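Putative integron gene cassette protein (Uncultured bacterium, PDB 3FUY) is of unknown function but belongs to the mobile metagenome of a salt marsh, encoded by an integron gene cassette and built as a mixed alpha/beta fold. Local coordinates at residues D74-Q77 / D81-E84; T126-A131 / M155-E160. All coordinates share one frame; numbering follows the deposited sequence.

Contact 1: D74-Q77 / D81-E84; sequences DAQQ and DDTE
Gln76, near the end of helix 59-79, lays its side chain against Asp82 in the loop that follows. With CG anti to the backbone N (chi1 170°) and a bend at chi2, the CG methylene sits over the face of the Asp82 carboxylate, Gln76 CG being 3.8 Å from Asp82 OD2. The amide plane, stacked and 18° from the carboxylate plane, is displaced toward Asp82 CB, which the amide carbon, Gln76 CD, meets at 4.0 Å. Water 1 joins the polar ends, donating to Gln76 OE1 at 2.8 Å and to Asp82 OD2 at 2.6 Å. Asp82 suits its place because its short carboxylate lies flat under the methylene while OD2 takes the water's bond. Glutamine suits the buried site because its amide both accepts and donates: OE1 also receives the backbone N-H of Ile92, while NE2 gives hydrogen bonds to the carbonyls of Pro90 and Gly80. Two bonds thus grip each amide atom and should fix its rotation.

Gln77, one residue on, is more exposed and held more lightly. Its side chain runs beside that of Asp81, pointing the same way, with the amide turned 63° from the carboxylate. Gln77 OE1 and Asp81 OD1, both acceptors, stay 3.6 Å apart, and Gln77 OE1 accepts a hydrogen bond from water 2 at 2.6 Å. Asp81 OD1 turns to its own loop, accepting weak hydrogen bonds from the Thr83 hydroxyl OG1 (2.8 Å) and the Thr83 backbone N-H, the pattern of an Asx turn, though a weak one.

The loop therefore folds back on the helix that precedes it. Phe87 and His91 cover Gln76 and Asp82, the amide of Gln76 ties the helix end to the start of strand 91-100, and Ala75 packs against Lys134 and Leu135 of helix 121-138.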
ATOM      1  N   ASP B  74      13.887  21.669  -3.815  1.00 27.94           N
ATOM      2  CA  ASP B  74      14.380  22.962  -4.315  1.00 29.51           C
ATOM      3  C   ASP B  74      14.924  23.863  -3.190  1.00 32.77           C
ATOM      4  O   ASP B  74      15.942  24.526  -3.360  1.00 34.18           O
ATOM      5  CB  ASP B  74      13.294  23.718  -5.104  1.00 29.64           C
ATOM      6  CG  ASP B  74      12.918  23.021  -6.419  1.00 37.14           C
ATOM      7  OD1 ASP B  74      13.579  22.027  -6.806  1.00 36.87           O
ATOM      8  OD2 ASP B  74      11.952  23.476  -7.067  1.00 39.30           O
ATOM      9  N   ALA B  75      14.244  23.903  -2.047  1.00 30.19           N
ATOM     10  CA  ALA B  75      14.797  24.619  -0.889  1.00 30.35           C
ATOM     11  C   ALA B  75      16.149  24.025  -0.476  1.00 34.93           C
ATOM     12  O   ALA B  75      17.085  24.763  -0.168  1.00 33.01           O
ATOM     13  CB  ALA B  75      13.809  24.624   0.300  1.00 24.78           C
ATOM     14  N   GLN B  76      16.248  22.695  -0.490  1.00 28.87           N
ATOM     15  CA  GLN B  76      17.490  22.000  -0.158  1.00 32.59           C
ATOM     16  C   GLN B  76      18.600  22.392  -1.123  1.00 36.55           C
ATOM     17  O   GLN B  76      19.722  22.691  -0.714  1.00 37.32           O
ATOM     18  CB  GLN B  76      17.293  20.480  -0.209  1.00 29.29           C
ATOM     19  CG  GLN B  76      18.603  19.680  -0.100  1.00 34.11           C
ATOM     20  CD  GLN B  76      19.218  19.730   1.300  1.00 34.32           C
ATOM     21  OE1 GLN B  76      18.776  19.030   2.208  1.00 30.63           O
ATOM     22  NE2 GLN B  76      20.258  20.542   1.468  1.00 34.36           N
ATOM     23  N   GLN B  77      18.270  22.399  -2.409  1.00 33.67           N
ATOM     24  CA  GLN B  77      19.227  22.763  -3.446  1.00 39.20           C
ATOM     25  C   GLN B  77      19.755  24.189  -3.255  1.00 42.75           C
ATOM     26  O   GLN B  77      20.911  24.458  -3.562  1.00 44.59           O
ATOM     27  CB  GLN B  77      18.602  22.583  -4.839  1.00 40.62           C
ATOM     28  CG  GLN B  77      19.587  22.663  -5.988  1.00 49.47           C
ATOM     29  CD  GLN B  77      20.716  21.662  -5.851  1.00 52.86           C
ATOM     30  OE1 GLN B  77      20.547  20.598  -5.252  1.00 52.57           O
ATOM     31  NE2 GLN B  77      21.880  21.999  -6.401  1.00 57.68           N
ATOM     32  N   ASP B  81      24.098  21.557  -2.106  1.00 48.88           N
ATOM     33  CA  ASP B  81      23.897  20.305  -2.829  1.00 50.68           C
ATOM     34  C   ASP B  81      24.098  19.058  -1.964  1.00 51.74           C
ATOM     35  O   ASP B  81      25.222  18.749  -1.561  1.00 51.48           O
ATOM     36  CB  ASP B  81      24.845  20.239  -4.024  1.00 52.41           C
ATOM     37  CG  ASP B  81      24.589  19.032  -4.892  1.00 54.54           C
ATOM     38  OD1 ASP B  81      23.447  18.525  -4.871  1.00 57.35           O
ATOM     39  OD2 ASP B  81      25.520  18.588  -5.590  1.00 55.88           O
ATOM     40  N   ASP B  82      23.015  18.319  -1.715  1.00 48.12           N
ATOM     41  CA  ASP B  82      23.076  17.146  -0.838  1.00 45.11           C
ATOM     42  C   ASP B  82      23.542  15.863  -1.530  1.00 48.50           C
ATOM     43  O   ASP B  82      23.467  14.784  -0.946  1.00 47.45           O
ATOM     44  CB  ASP B  82      21.726  16.900  -0.149  1.00 40.54           C
ATOM     45  CG  ASP B  82      20.602  16.612  -1.140  1.00 43.38           C
ATOM     46  OD1 ASP B  82      20.763  16.901  -2.343  1.00 47.41           O
ATOM     47  OD2 ASP B  82      19.546  16.099  -0.719  1.00 40.18           O
ATOM     48  N   THR B  83      24.018  15.970  -2.767  1.00 51.92           N
ATOM     49  CA  THR B  83      24.562  14.797  -3.459  1.00 56.73           C
ATOM     50  C   THR B  83      26.076  14.641  -3.259  1.00 56.46           C
ATOM     51  O   THR B  83      26.571  13.527  -3.064  1.00 58.46           O
ATOM     52  CB  THR B  83      24.214  14.783  -4.970  1.00 54.11           C
ATOM     53  OG1 THR B  83      24.610  16.020  -5.571  1.00 51.15           O
ATOM     54  CG2 THR B  83      22.716  14.569  -5.176  1.00 47.30           C
ATOM     55  N   GLU B  84      26.797  15.760  -3.311  1.00 56.00           N
ATOM     56  CA  GLU B  84      28.242  15.789  -3.085  1.00 55.64           C
ATOM     57  C   GLU B  84      28.662  14.926  -1.900  1.00 56.04           C
ATOM     58  O   GLU B  84      28.070  15.010  -0.822  1.00 53.31           O
ATOM     59  CB  GLU B  84      28.688  17.222  -2.797  1.00 58.96           C
ATOM     60  CG  GLU B  84      28.116  18.275  -3.732  1.00 64.27           C
ATOM     61  CD  GLU B  84      29.180  18.925  -4.597  1.00 70.00           C
ATOM     62  OE1 GLU B  84      30.018  18.191  -5.161  1.00 67.15           O
ATOM     63  OE2 GLU B  84      29.174  20.174  -4.706  1.00 74.82           O
TER
HETATM   64  O   HOH W   1      18.857  16.305   1.739  1.00 33.18           O
HETATM   65  O   HOH W   2      20.419  19.204  -3.010  1.00 47.02           O

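Contact 2: T126-A131 / M155-E160; sequences TAEELA and MKLREE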
ATOM      1  N   THR B 126      21.749  29.707  12.493  1.00 44.30           N
ATOM      2  CA  THR B 126      21.937  30.151  11.116  1.00 47.34           C
ATOM      3  C   THR B 126      21.283  29.210  10.089  1.00 42.90           C
ATOM      4  O   THR B 126      20.604  29.663   9.172  1.00 37.61           O
ATOM      5  CB  THR B 126      23.438  30.326  10.782  1.00 47.57           C
ATOM      6  OG1 THR B 126      23.984  31.382  11.582  1.00 53.01           O
ATOM      7  CG2 THR B 126      23.624  30.677   9.322  1.00 43.32           C
ATOM      8  N   ALA B 127      21.483  27.904  10.246  1.00 41.96           N
ATOM      9  CA  ALA B 127      20.871  26.941   9.335  1.00 40.83           C
ATOM     10  C   ALA B 127      19.344  26.980   9.429  1.00 37.82           C
ATOM     11  O   ALA B 127      18.643  26.912   8.417  1.00 36.12           O
ATOM     12  CB  ALA B 127      21.396  25.533   9.602  1.00 40.47           C
ATOM     13  N   GLU B 128      18.841  27.116  10.647  1.00 37.17           N
ATOM     14  CA  GLU B 128      17.412  27.159  10.897  1.00 39.18           C
ATOM     15  C   GLU B 128      16.735  28.353  10.227  1.00 38.01           C
ATOM     16  O   GLU B 128      15.660  28.215   9.655  1.00 31.67           O
ATOM     17  CB  GLU B 128      17.147  27.180  12.402  1.00 39.99           C
ATOM     18  CG  GLU B 128      17.479  25.871  13.078  1.00 43.12           C
ATOM     19  CD  GLU B 128      17.448  25.956  14.590  1.00 48.04           C
ATOM     20  OE1 GLU B 128      16.586  26.685  15.131  1.00 48.35           O
ATOM     21  OE2 GLU B 128      18.283  25.278  15.232  1.00 46.01           O
ATOM     22  N   GLU B 129      17.369  29.518  10.291  1.00 36.48           N
ATOM     23  CA  GLU B 129      16.777  30.726   9.716  1.00 38.34           C
ATOM     24  C   GLU B 129      16.834  30.730   8.200  1.00 35.01           C
ATOM     25  O   GLU B 129      15.882  31.130   7.544  1.00 32.11           O
ATOM     26  CB  GLU B 129      17.453  31.984  10.264  1.00 39.74           C
ATOM     27  CG  GLU B 129      17.172  32.208  11.737  1.00 44.99           C
ATOM     28  CD  GLU B 129      15.688  32.198  12.047  1.00 50.47           C
ATOM     29  OE1 GLU B 129      14.968  33.088  11.540  1.00 52.95           O
ATOM     30  OE2 GLU B 129      15.238  31.297  12.795  1.00 53.56           O
ATOM     31  N   LEU B 130      17.961  30.292   7.653  1.00 36.30           N
ATOM     32  CA  LEU B 130      18.124  30.190   6.213  1.00 37.94           C
ATOM     33  C   LEU B 130      17.110  29.208   5.640  1.00 36.03           C
ATOM     34  O   LEU B 130      16.405  29.522   4.682  1.00 36.81           O
ATOM     35  CB  LEU B 130      19.541  29.757   5.869  1.00 35.23           C
ATOM     36  CG  LEU B 130      19.851  29.742   4.377  1.00 40.78           C
ATOM     37  CD1 LEU B 130      19.726  31.151   3.808  1.00 41.56           C
ATOM     38  CD2 LEU B 130      21.229  29.163   4.121  1.00 46.29           C
ATOM     39  N   ALA B 131      17.028  28.029   6.251  1.00 36.07           N
ATOM     40  CA  ALA B 131      16.074  27.005   5.831  1.00 35.70           C
ATOM     41  C   ALA B 131      14.630  27.516   5.881  1.00 33.57           C
ATOM     42  O   ALA B 131      13.871  27.332   4.931  1.00 30.89           O
ATOM     43  CB  ALA B 131      16.246  25.721   6.670  1.00 29.79           C
HETATM   44  N   MSE B 155       8.698  22.687  11.192  1.00 30.16           N
HETATM   45  CA  MSE B 155      10.043  22.176  11.036  1.00 31.88           C
HETATM   46  C   MSE B 155      10.581  21.549  12.324  1.00 35.88           C
HETATM   47  O   MSE B 155      10.781  22.228  13.333  1.00 35.71           O
HETATM   48  CB  MSE B 155      10.958  23.308  10.592  1.00 29.35           C
HETATM   49  CG  MSE B 155      12.396  22.893  10.408  1.00 32.29           C
HETATM   50 SE   MSE B 155      13.375  24.308   9.464  0.71 42.19          SE
HETATM   51  CE  MSE B 155      11.886  25.051   8.516  1.00 40.91           C
ATOM     52  N   LYS B 156      10.810  20.244  12.280  1.00 30.77           N
ATOM     53  CA  LYS B 156      11.413  19.525  13.389  1.00 30.75           C
ATOM     54  C   LYS B 156      12.926  19.582  13.226  1.00 34.70           C
ATOM     55  O   LYS B 156      13.445  19.476  12.107  1.00 34.33           O
ATOM     56  CB  LYS B 156      10.920  18.066  13.392  1.00 32.82           C
ATOM     57  CG  LYS B 156      11.363  17.263  14.588  1.00 34.99           C
ATOM     58  CD  LYS B 156      10.906  15.814  14.515  1.00 33.56           C
ATOM     59  CE  LYS B 156       9.403  15.699  14.585  1.00 36.66           C
ATOM     60  NZ  LYS B 156       8.971  14.291  14.338  1.00 37.22           N
ATOM     61  N   LEU B 157      13.641  19.765  14.331  1.00 31.70           N
ATOM     62  CA  LEU B 157      15.094  19.849  14.288  1.00 31.27           C
ATOM     63  C   LEU B 157      15.735  18.551  14.777  1.00 37.59           C
ATOM     64  O   LEU B 157      15.331  17.985  15.793  1.00 38.74           O
ATOM     65  CB  LEU B 157      15.584  21.026  15.130  1.00 32.86           C
ATOM     66  CG  LEU B 157      14.797  22.327  14.965  1.00 36.76           C
ATOM     67  CD1 LEU B 157      15.148  23.347  16.070  1.00 37.26           C
ATOM     68  CD2 LEU B 157      15.051  22.915  13.588  1.00 36.13           C
ATOM     69  N   ARG B 158      16.733  18.078  14.043  1.00 33.20           N
ATOM     70  CA  ARG B 158      17.430  16.852  14.405  1.00 36.36           C
ATOM     71  C   ARG B 158      18.909  17.122  14.332  1.00 33.89           C
ATOM     72  O   ARG B 158      19.351  18.006  13.607  1.00 33.95           O
ATOM     73  CB  ARG B 158      17.077  15.697  13.440  1.00 31.63           C
ATOM     74  CG  ARG B 158      15.627  15.224  13.523  1.00 33.42           C
ATOM     75  CD  ARG B 158      15.355  14.072  12.565  1.00 30.81           C
ATOM     76  NE  ARG B 158      13.990  13.547  12.677  1.00 32.16           N
ATOM     77  CZ  ARG B 158      13.578  12.723  13.639  1.00 35.83           C
ATOM     78  NH1 ARG B 158      14.436  12.314  14.571  1.00 34.91           N
ATOM     79  NH2 ARG B 158      12.316  12.295  13.666  1.00 31.88           N
ATOM     80  N   GLU B 159      19.681  16.357  15.086  1.00 38.02           N
ATOM     81  CA  GLU B 159      21.112  16.329  14.872  1.00 38.74           C
ATOM     82  C   GLU B 159      21.518  14.872  14.714  1.00 40.16           C
ATOM     83  O   GLU B 159      20.913  13.969  15.300  1.00 38.66           O
ATOM     84  CB  GLU B 159      21.884  17.035  15.993  1.00 41.85           C
ATOM     85  CG  GLU B 159      22.028  16.264  17.293  1.00 49.55           C
ATOM     86  CD  GLU B 159      22.844  17.037  18.340  1.00 55.42           C
ATOM     87  OE1 GLU B 159      24.058  17.257  18.126  1.00 53.13           O
ATOM     88  OE2 GLU B 159      22.267  17.420  19.380  1.00 58.84           O
ATOM     89  N   GLU B 160      22.521  14.654  13.878  1.00 40.32           N
ATOM     90  CA  GLU B 160      22.950  13.322  13.524  1.00 38.97           C
ATOM     91  C   GLU B 160      24.387  13.435  13.081  1.00 39.63           C
ATOM     92  O   GLU B 160      24.793  14.457  12.550  1.00 38.26           O
ATOM     93  CB  GLU B 160      22.107  12.786  12.364  1.00 39.27           C
ATOM     94  CG  GLU B 160      20.622  12.651  12.661  1.00 36.55           C
ATOM     95  CD  GLU B 160      20.302  11.410  13.469  1.00 39.79           C
ATOM     96  OE1 GLU B 160      21.245  10.683  13.844  1.00 40.43           O
ATOM     97  OE2 GLU B 160      19.108  11.163  13.736  1.00 40.30           O
TER
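Glu128 of helix 121-138 reaches across to Leu157 of strand 150-160, its chain crossing the leucine at about a right angle. From CB the chain turns so that CG lies beside the backbone N, anti to the carbonyl carbon (chi1 -70°), and from there it runs extended. CG is the first atom to touch, 3.9 Å from Leu157 CD2. CD bridges the two methyls, at 3.8 Å from Leu157 CD1 and 4.0 Å from Leu157 CD2. At the tip, OE1 and OE2 are each 3.8 Å from Leu157 CD1, which therefore sits over the face of the carboxylate rather than at its edge. Glutamate suits this partly exposed position by offering the leucine one methylene, CG, and the carboxylate carbon CD, with the carboxylate itself packed flat against the CD1 methyl. Shortening Glu128 to an alanine removes CG and the carboxylate, and Leu157 CD1 and CD2 are then likely to lose their partner on this helix and to turn more freely.

One turn further along the helix, Ala131 faces the sheet, and its CB meets the selenium of Met155, present as selenomethionine, at 4.2 Å. The single methyl of Ala131 meets the end of the long Met155 side chain, which does the spanning and touches Leu135 and Lys132 as well. Met155 and Leu157, two apart, share the helix-facing side of the strand, whereas Lys156 and Arg158 reach Asp177 and Asp112 in salt bridges. Beneath the helix, Leu113 of strand 106-116 receives both Glu128 and Ala131.

The arrangement is that of a beta-alpha-beta crossover: strand 106-116 leads into helix 121-138, which packs over the sheet before strand 150-160 returns parallel to the first strand and forms the sheet edge within this chain.

Both contacts are partly buried and lie well off the centre of the chain, their own centres about 14 Å apart. Each pairs a buried residue, Gln76 or Ala131, with an exposed one, Gln77 or Leu157. They hold different elements: contact 1 binds helix 59-79 to its own following loop, whereas contact 2 joins helix 121-138 to an edge strand across a longer stretch of chain. Chemistry follows place. At the helix end in contact 1, amides, carboxylates and water meet; in contact 2 apolar carbon and selenium prevail, with one carboxylate laid on a leucine methyl. The two helices also touch, since Ala131 and Leu130 rest on Ile79, which lies between the two segments of contact 1.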